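Long-range contact in polysaccharide deacetylase (Ammonifex degensii, PDB 4WCJ), which probably removes N-acetyl groups from poly-beta-1,6-N-acetyl-D-glucosamine, as a zinc-binding family 4 carbohydrate esterase: residues A[55-66]-A[106-117]. Numbering follows the deposited sequence.
Sequences RREFAQQLDYLR and RHAFPVLKKRKI
With CG anti to its carbonyl carbon (chi1 -71°) and an extended chain from CG to NE, R115 reaches across to D63, whose own CG is likewise anti to its carbonyl carbon and turns the carboxylate to meet it. In the beta-alpha barrel of this deacetylase the bridge ties helix 55-66 to the residues at the C-terminal end of helix 106-114; the two outer helices run in the same general direction, their axes 10.1 Å apart at closest approach and inclined by 28°. The salt bridge is side-on and two-pronged: R115 NE lies 2.7 Å from D63 OD1 and R115 NH1 3.2 Å from D63 OD2, both oxygens being met on their syn side by nearly straight hydrogen bonds, with the carboxylate and guanidinium planes only 23° apart. The third nitrogen turns back to a residue earlier in the chain, R115 NH2 standing 3.0 Å from V111 O, which fixes the group's rotation, while A59 CB lies over one guanidinium face. A methionine in place of R115 would probably leave the D63 carboxylate without its charge partner and V111 O without this donor. V111 is a knob in the hole formed by R55, F58, A59 and L62; its CG1 comes to 3.7 Å from L62 CD1. F58 and L62 also reach L112, the F58 ring meeting L112 CD2 through CZ, and strand 71-72 adds F72 against L62 and I117. At the start of helix 55-66, R55 NH1 makes a weak, bent hydrogen bond to H107 ND1 at the imidazole edge. Past the C-terminal end of helix 106-114, K116 has positive phi and completes a Schellman motif; here R66, bent at chi3, sends NH1 in the carbonyl plane onto a lone pair of R115 O, 2.9 Å away.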
loop_
_atom_site.group_PDB
_atom_site.type_symbol
_atom_site.label_atom_id
_atom_site.label_comp_id
_atom_site.label_asym_id
_atom_site.label_seq_id
_atom_site.Cartn_x
_atom_site.Cartn_y
_atom_site.Cartn_z
ATOM N N ARG A 55 14.268 -10.582 -4.354
ATOM C CA ARG A 55 14.532 -9.561 -5.363
ATOM C C ARG A 55 14.296 -10.117 -6.761
ATOM O O ARG A 55 13.572 -9.528 -7.561
ATOM C CB ARG A 55 15.966 -9.050 -5.210
ATOM C CG ARG A 55 16.302 -7.793 -5.989
ATOM C CD ARG A 55 17.520 -7.108 -5.374
ATOM N NE ARG A 55 18.095 -6.083 -6.241
ATOM C CZ ARG A 55 19.082 -5.268 -5.878
ATOM N NH1 ARG A 55 19.599 -5.350 -4.657
ATOM N NH2 ARG A 55 19.553 -4.370 -6.735
ATOM N N ARG A 56 14.891 -11.279 -7.021
ATOM C CA ARG A 56 14.730 -11.993 -8.283
ATOM C C ARG A 56 13.256 -12.280 -8.585
ATOM O O ARG A 56 12.770 -11.975 -9.674
ATOM C CB ARG A 56 15.532 -13.300 -8.242
ATOM C CG ARG A 56 15.991 -13.828 -9.593
ATOM C CD ARG A 56 16.935 -15.019 -9.419
ATOM N NE ARG A 56 17.424 -15.543 -10.694
ATOM C CZ ARG A 56 18.329 -16.513 -10.812
ATOM N NH1 ARG A 56 18.859 -17.072 -9.731
ATOM N NH2 ARG A 56 18.711 -16.923 -12.015
ATOM N N GLU A 57 12.546 -12.854 -7.613
ATOM C CA GLU A 57 11.134 -13.196 -7.790
ATOM C C GLU A 57 10.274 -11.954 -8.006
ATOM O O GLU A 57 9.368 -11.953 -8.836
ATOM C CB GLU A 57 10.612 -13.983 -6.580
ATOM C CG GLU A 57 11.057 -15.439 -6.519
ATOM C CD GLU A 57 10.865 -16.049 -5.132
ATOM O OE1 GLU A 57 10.747 -15.280 -4.148
ATOM O OE2 GLU A 57 10.828 -17.295 -5.022
ATOM N N PHE A 58 10.550 -10.908 -7.236
ATOM C CA PHE A 58 9.847 -9.635 -7.365
ATOM C C PHE A 58 9.978 -9.083 -8.785
ATOM O O PHE A 58 8.976 -8.747 -9.417
ATOM C CB PHE A 58 10.387 -8.633 -6.336
ATOM C CG PHE A 58 9.761 -7.264 -6.410
ATOM C CD1 PHE A 58 8.401 -7.092 -6.212
ATOM C CD2 PHE A 58 10.547 -6.142 -6.630
ATOM C CE1 PHE A 58 7.833 -5.826 -6.260
ATOM C CE2 PHE A 58 9.986 -4.877 -6.683
ATOM C CZ PHE A 58 8.629 -4.718 -6.497
ATOM N N ALA A 59 11.209 -9.018 -9.288
ATOM C CA ALA A 59 11.457 -8.511 -10.638
ATOM C C ALA A 59 10.799 -9.390 -11.699
ATOM O O ALA A 59 10.269 -8.886 -12.691
ATOM C CB ALA A 59 12.955 -8.396 -10.898
ATOM N N GLN A 60 10.828 -10.702 -11.487
ATOM C CA GLN A 60 10.182 -11.630 -12.410
ATOM C C GLN A 60 8.666 -11.435 -12.433
ATOM O O GLN A 60 8.046 -11.515 -13.492
ATOM C CB GLN A 60 10.536 -13.074 -12.053
ATOM C CG GLN A 60 11.956 -13.464 -12.445
ATOM C CD GLN A 60 12.283 -14.911 -12.134
ATOM O OE1 GLN A 60 11.429 -15.668 -11.682
ATOM N NE2 GLN A 60 13.530 -15.300 -12.376
ATOM N N GLN A 61 8.073 -11.167 -11.268
ATOM C CA GLN A 61 6.641 -10.885 -11.191
ATOM C C GLN A 61 6.257 -9.635 -11.967
ATOM O O GLN A 61 5.280 -9.629 -12.717
ATOM C CB GLN A 61 6.198 -10.740 -9.735
ATOM C CG GLN A 61 6.104 -12.060 -9.000
ATOM C CD GLN A 61 5.481 -11.915 -7.630
ATOM O OE1 GLN A 61 5.207 -10.802 -7.173
ATOM N NE2 GLN A 61 5.255 -13.042 -6.961
ATOM N N LEU A 62 7.026 -8.570 -11.775
ATOM C CA LEU A 62 6.785 -7.328 -12.490
ATOM C C LEU A 62 6.963 -7.550 -13.983
ATOM O O LEU A 62 6.133 -7.127 -14.784
ATOM C CB LEU A 62 7.726 -6.229 -11.999
ATOM C CG LEU A 62 7.627 -5.919 -10.507
ATOM C CD1 LEU A 62 8.573 -4.776 -10.139
ATOM C CD2 LEU A 62 6.196 -5.582 -10.126
ATOM N N ASP A 63 8.041 -8.237 -14.343
ATOM C CA ASP A 63 8.322 -8.526 -15.740
ATOM C C ASP A 63 7.204 -9.349 -16.369
ATOM O O ASP A 63 6.776 -9.057 -17.483
ATOM C CB ASP A 63 9.663 -9.247 -15.882
ATOM C CG ASP A 63 10.844 -8.336 -15.598
ATOM O OD1 ASP A 63 10.656 -7.103 -15.613
ATOM O OD2 ASP A 63 11.958 -8.850 -15.362
ATOM N N TYR A 64 6.724 -10.368 -15.660
ATOM C CA TYR A 64 5.661 -11.206 -16.206
ATOM C C TYR A 64 4.408 -10.387 -16.486
ATOM O O TYR A 64 3.823 -10.493 -17.556
ATOM C CB TYR A 64 5.320 -12.363 -15.267
ATOM C CG TYR A 64 4.193 -13.217 -15.802
ATOM C CD1 TYR A 64 4.407 -14.093 -16.860
ATOM C CD2 TYR A 64 2.912 -13.131 -15.267
ATOM C CE1 TYR A 64 3.382 -14.868 -17.363
ATOM C CE2 TYR A 64 1.877 -13.906 -15.767
ATOM C CZ TYR A 64 2.120 -14.771 -16.814
ATOM O OH TYR A 64 1.099 -15.542 -17.319
ATOM N N LEU A 65 4.008 -9.567 -15.521
ATOM C CA LEU A 65 2.812 -8.745 -15.661
ATOM C C LEU A 65 2.909 -7.858 -16.894
ATOM O O LEU A 65 1.986 -7.802 -17.704
ATOM C CB LEU A 65 2.595 -7.893 -14.407
ATOM C CG LEU A 65 1.969 -8.596 -13.199
ATOM C CD1 LEU A 65 1.959 -7.676 -11.991
ATOM C CD2 LEU A 65 0.563 -9.066 -13.528
ATOM N N ARG A 66 4.043 -7.180 -17.036
ATOM C CA ARG A 66 4.293 -6.324 -18.185
ATOM C C ARG A 66 4.313 -7.130 -19.482
ATOM O O ARG A 66 3.716 -6.730 -20.483
ATOM C CB ARG A 66 5.614 -5.571 -17.990
ATOM C CG ARG A 66 6.037 -4.704 -19.159
ATOM C CD ARG A 66 6.890 -3.535 -18.675
ATOM N NE ARG A 66 6.081 -2.484 -18.060
ATOM C CZ ARG A 66 6.585 -1.460 -17.380
ATOM N NH1 ARG A 66 7.893 -1.360 -17.212
ATOM N NH2 ARG A 66 5.779 -0.545 -16.858
ATOM N N ARG A 106 16.392 -0.553 -0.467
ATOM C CA ARG A 106 17.628 -1.232 -0.855
ATOM C C ARG A 106 17.442 -2.210 -2.015
ATOM O O ARG A 106 18.334 -2.352 -2.862
ATOM C CB ARG A 106 18.222 -1.955 0.356
ATOM C CG ARG A 106 19.580 -2.592 0.107
ATOM C CD ARG A 106 20.215 -3.084 1.403
ATOM N NE ARG A 106 20.482 -1.989 2.335
ATOM C CZ ARG A 106 21.180 -2.120 3.458
ATOM N NH1 ARG A 106 21.379 -1.072 4.249
ATOM N NH2 ARG A 106 21.686 -3.299 3.791
ATOM N N HIS A 107 16.280 -2.849 -2.083
ATOM C CA HIS A 107 16.064 -3.919 -3.048
ATOM C C HIS A 107 14.881 -3.709 -3.994
ATOM O O HIS A 107 14.992 -3.988 -5.181
ATOM C CB HIS A 107 15.889 -5.248 -2.309
ATOM C CG HIS A 107 17.067 -5.637 -1.470
ATOM N ND1 HIS A 107 18.357 -5.661 -1.959
ATOM C CD2 HIS A 107 17.150 -6.037 -0.178
ATOM C CE1 HIS A 107 19.182 -6.050 -1.005
ATOM N NE2 HIS A 107 18.474 -6.287 0.086
ATOM N N ALA A 108 13.742 -3.249 -3.478
ATOM C CA ALA A 108 12.579 -3.049 -4.338
ATOM C C ALA A 108 12.757 -1.856 -5.277
ATOM O O ALA A 108 12.494 -1.947 -6.480
ATOM C CB ALA A 108 11.319 -2.873 -3.494
ATOM N N PHE A 109 13.206 -0.734 -4.720
ATOM C CA PHE A 109 13.321 0.517 -5.474
ATOM C C PHE A 109 14.174 0.431 -6.759
ATOM O O PHE A 109 13.763 0.975 -7.789
ATOM C CB PHE A 109 13.866 1.622 -4.559
ATOM C CG PHE A 109 13.992 2.973 -5.231
ATOM C CD1 PHE A 109 12.914 3.541 -5.892
ATOM C CD2 PHE A 109 15.176 3.688 -5.160
ATOM C CE1 PHE A 109 13.020 4.775 -6.497
ATOM C CE2 PHE A 109 15.290 4.935 -5.758
ATOM C CZ PHE A 109 14.211 5.480 -6.429
ATOM N N PRO A 110 15.356 -0.226 -6.712
ATOM C CA PRO A 110 16.122 -0.325 -7.964
ATOM C C PRO A 110 15.388 -1.102 -9.059
ATOM O O PRO A 110 15.462 -0.723 -10.235
ATOM C CB PRO A 110 17.397 -1.061 -7.540
ATOM C CG PRO A 110 17.539 -0.744 -6.082
ATOM C CD PRO A 110 16.133 -0.732 -5.565
ATOM N N VAL A 111 14.692 -2.164 -8.666
ATOM C CA VAL A 111 13.885 -2.956 -9.591
ATOM C C VAL A 111 12.803 -2.084 -10.219
ATOM O O VAL A 111 12.624 -2.084 -11.436
ATOM C CB VAL A 111 13.221 -4.174 -8.880
ATOM C CG1 VAL A 111 12.217 -4.843 -9.795
ATOM C CG2 VAL A 111 14.269 -5.175 -8.412
ATOM N N LEU A 112 12.092 -1.336 -9.373
ATOM C CA LEU A 112 11.011 -0.458 -9.807
ATOM C C LEU A 112 11.517 0.690 -10.676
ATOM O O LEU A 112 10.871 1.081 -11.649
ATOM C CB LEU A 112 10.273 0.112 -8.597
ATOM C CG LEU A 112 9.527 -0.955 -7.800
ATOM C CD1 LEU A 112 9.222 -0.476 -6.377
ATOM C CD2 LEU A 112 8.244 -1.347 -8.528
ATOM N N LYS A 113 12.656 1.247 -10.288
ATOM C CA LYS A 113 13.208 2.402 -10.991
ATOM C C LYS A 113 13.672 1.999 -12.384
ATOM O O LYS A 113 13.418 2.702 -13.363
ATOM C CB LYS A 113 14.354 3.014 -10.186
ATOM C CG LYS A 113 14.921 4.298 -10.781
ATOM C CD LYS A 113 15.749 5.065 -9.758
ATOM C CE LYS A 113 17.028 4.325 -9.389
ATOM N NZ LYS A 113 17.860 5.099 -8.420
ATOM N N LYS A 114 14.335 0.850 -12.472
ATOM C CA LYS A 114 14.883 0.369 -13.740
ATOM C C LYS A 114 13.764 -0.001 -14.713
ATOM O O LYS A 114 13.995 -0.137 -15.911
ATOM C CB LYS A 114 15.810 -0.826 -13.495
ATOM C CG LYS A 114 16.740 -1.167 -14.651
ATOM C CD LYS A 114 17.848 -2.144 -14.244
ATOM C CE LYS A 114 17.312 -3.535 -13.909
ATOM N NZ LYS A 114 16.763 -3.653 -12.513
ATOM N N ARG A 115 12.552 -0.159 -14.182
ATOM C CA ARG A 115 11.370 -0.446 -14.993
ATOM C C ARG A 115 10.398 0.730 -15.056
ATOM O O ARG A 115 9.374 0.650 -15.733
ATOM C CB ARG A 115 10.646 -1.681 -14.446
ATOM C CG ARG A 115 11.400 -2.964 -14.697
ATOM C CD ARG A 115 11.010 -4.064 -13.731
ATOM N NE ARG A 115 11.787 -5.271 -13.990
ATOM C CZ ARG A 115 13.047 -5.443 -13.607
ATOM N NH1 ARG A 115 13.677 -6.574 -13.898
ATOM N NH2 ARG A 115 13.686 -4.482 -12.942
ATOM N N LYS A 116 10.725 1.819 -14.359
ATOM C CA LYS A 116 9.877 3.016 -14.316
ATOM C C LYS A 116 8.463 2.718 -13.816
ATOM O O LYS A 116 7.492 3.316 -14.283
ATOM C CB LYS A 116 9.795 3.685 -15.694
ATOM C CG LYS A 116 11.062 4.376 -16.150
ATOM C CD LYS A 116 10.827 5.050 -17.489
ATOM C CE LYS A 116 12.128 5.348 -18.205
ATOM N NZ LYS A 116 11.888 5.755 -19.616
ATOM N N ILE A 117 8.363 1.789 -12.871
ATOM C CA ILE A 117 7.079 1.407 -12.294
ATOM C C ILE A 117 6.780 2.212 -11.031
ATOM O O ILE A 117 7.523 2.153 -10.042
ATOM C CB ILE A 117 7.040 -0.104 -11.976
ATOM C CG1 ILE A 117 7.072 -0.912 -13.275
ATOM C CG2 ILE A 117 5.798 -0.454 -11.163
ATOM C CD1 ILE A 117 7.327 -2.387 -13.077
#